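Aromatic amino acid beta-eliminating lyase/threonine aldolase (Exiguobacterium sibiricum, PDB 3LWS) is a member of the beta-eliminating lyase family, which belongs to the aminotransferase-like clan of pyridoxal-phosphate enzymes. Local coordinates at residues Asp58-Asp63 with Lys188-Ile193. Sequence-based numbering, arbitrary orientation.
Sequences DVLGMD and KTAAEI
Val-59 and Leu-60, at the C-terminal end of helix 49-60, pack on Ala-190 and Ala-191 in the first turn of helix 190-194. The backbones come close: the CA atoms of Leu-60 and Ala-191 are 4.2 Å apart. From CB, the Leu-60 side chain first heads away from the other segment. CG lies anti to its own carbonyl carbon (chi1 -60°), and the fork there sends the two methyls different ways. CD2 is the branch that turns back, and it meets Ala-190 CB at 4.1 Å. Val-59 reaches the same methyl from another side, with its CG1 3.9 Å from Ala-190 CB. Val-59 O touches both alanine methyls, Ala-190 CB at 3.8 Å and Ala-191 CB at 3.5 Å. That oxygen is also 3.3 Å from Ala-191 N, but the angle is too poor for a hydrogen bond.

Both helix ends are capped. Gly-61, with positive phi, is the C-prime residue of a Schellman motif. Having no side chain, it leaves room for the methyl of Ala-191. Thr-189 and Glu-192 form a capping box: Glu-192 N donates to Thr-189 OG1 (3.0 Å), and Thr-189 N to Glu-192 OE1.

Leu-60 also touches Ala-194, Ile-202 and Ala-217, and Met-62 touches Ile-200 and Ala-217. The end of helix 49-60 thus lies on strands 199-203 and 214-218, while the start of helix 190-194 packs on helix 179-186 through Ala-190 and Leu-183.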
loop_
_atom_site.group_PDB
_atom_site.type_symbol
_atom_site.label_atom_id
_atom_site.label_comp_id
_atom_site.label_asym_id
_atom_site.label_seq_id
_atom_site.Cartn_x
_atom_site.Cartn_y
_atom_site.Cartn_z
ATOM N N ASP A 58 -19.903 7.780 7.822
ATOM C CA ASP A 58 -21.031 7.770 8.754
ATOM C C ASP A 58 -20.611 7.499 10.172
ATOM O O ASP A 58 -21.083 8.165 11.077
ATOM C CB ASP A 58 -22.045 6.688 8.369
ATOM C CG ASP A 58 -22.885 7.056 7.175
ATOM O OD1 ASP A 58 -22.872 8.236 6.733
ATOM O OD2 ASP A 58 -23.592 6.144 6.689
ATOM N N VAL A 59 -19.731 6.518 10.374
ATOM C CA VAL A 59 -19.320 6.143 11.727
ATOM C C VAL A 59 -18.615 7.304 12.402
ATOM O O VAL A 59 -18.803 7.544 13.592
ATOM C CB VAL A 59 -18.379 4.925 11.768
ATOM C CG1 VAL A 59 -17.754 4.792 13.150
ATOM C CG2 VAL A 59 -19.131 3.679 11.359
ATOM N N LEU A 60 -17.826 8.039 11.643
ATOM C CA LEU A 60 -17.146 9.205 12.203
ATOM C C LEU A 60 -17.958 10.492 12.063
ATOM O O LEU A 60 -17.549 11.504 12.559
ATOM C CB LEU A 60 -15.763 9.354 11.562
ATOM C CG LEU A 60 -14.841 8.138 11.773
ATOM C CD1 LEU A 60 -13.587 8.210 10.892
ATOM C CD2 LEU A 60 -14.453 7.984 13.237
ATOM N N GLY A 61 -19.099 10.453 11.378
ATOM C CA GLY A 61 -19.951 11.657 11.216
ATOM C C GLY A 61 -19.314 12.756 10.383
ATOM O O GLY A 61 -19.484 13.925 10.681
HETATM N N MSE A 62 -18.585 12.364 9.339
HETATM C CA MSE A 62 -17.910 13.290 8.424
HETATM C C MSE A 62 -18.544 13.169 7.042
HETATM O O MSE A 62 -19.126 12.126 6.718
HETATM C CB MSE A 62 -16.423 12.928 8.285
HETATM C CG MSE A 62 -15.597 13.092 9.602
HETATM SE SE MSE A 62 -15.301 14.933 10.144
HETATM C CE MSE A 62 -15.703 14.576 12.009
ATOM N N ASP A 63 -18.357 14.212 6.228
ATOM C CA ASP A 63 -18.946 14.306 4.898
ATOM C C ASP A 63 -18.473 13.147 3.997
ATOM O O ASP A 63 -19.204 12.669 3.158
ATOM C CB ASP A 63 -18.512 15.611 4.191
ATOM C CG ASP A 63 -19.172 16.887 4.747
ATOM O OD1 ASP A 63 -20.012 16.822 5.669
ATOM O OD2 ASP A 63 -18.800 17.974 4.221
ATOM N N LYS A 188 -18.533 7.684 24.972
ATOM C CA LYS A 188 -18.922 8.427 23.791
ATOM C C LYS A 188 -18.830 7.541 22.554
ATOM O O LYS A 188 -18.094 6.570 22.542
ATOM C CB LYS A 188 -18.034 9.655 23.607
ATOM C CG LYS A 188 -18.200 10.720 24.663
ATOM C CD LYS A 188 -19.431 11.572 24.468
ATOM C CE LYS A 188 -19.486 12.651 25.533
ATOM N NZ LYS A 188 -20.634 13.530 25.248
ATOM N N THR A 189 -19.591 7.889 21.515
ATOM C CA THR A 189 -19.521 7.204 20.234
ATOM C C THR A 189 -18.346 7.738 19.428
ATOM O O THR A 189 -17.845 8.817 19.688
ATOM C CB THR A 189 -20.733 7.496 19.365
ATOM O OG1 THR A 189 -20.697 8.880 18.993
ATOM C CG2 THR A 189 -22.064 7.152 20.087
ATOM N N ALA A 190 -17.958 7.019 18.396
ATOM C CA ALA A 190 -16.877 7.489 17.511
ATOM C C ALA A 190 -17.199 8.873 16.878
ATOM O O ALA A 190 -16.306 9.728 16.770
ATOM C CB ALA A 190 -16.561 6.442 16.434
ATOM N N ALA A 191 -18.471 9.105 16.511
ATOM C CA ALA A 191 -18.861 10.367 15.905
ATOM C C ALA A 191 -18.782 11.511 16.914
ATOM O O ALA A 191 -18.348 12.606 16.551
ATOM C CB ALA A 191 -20.239 10.278 15.263
ATOM N N GLU A 192 -19.163 11.279 18.180
ATOM C CA GLU A 192 -19.092 12.369 19.170
ATOM C C GLU A 192 -17.633 12.839 19.439
ATOM O O GLU A 192 -17.379 14.026 19.717
ATOM C CB GLU A 192 -19.765 11.964 20.493
ATOM C CG GLU A 192 -21.294 11.846 20.394
ATOM C CD GLU A 192 -21.956 11.202 21.624
ATOM O OE1 GLU A 192 -21.308 10.386 22.333
ATOM O OE2 GLU A 192 -23.145 11.509 21.864
ATOM N N ILE A 193 -16.689 11.907 19.394
ATOM C CA ILE A 193 -15.295 12.269 19.583
ATOM C C ILE A 193 -14.838 12.939 18.298
ATOM O O ILE A 193 -14.393 14.094 18.337
ATOM C CB ILE A 193 -14.415 11.066 19.976
ATOM C CG1 ILE A 193 -14.891 10.445 21.315
ATOM C CG2 ILE A 193 -12.928 11.507 20.103
ATOM C CD1 ILE A 193 -14.663 11.343 22.576
#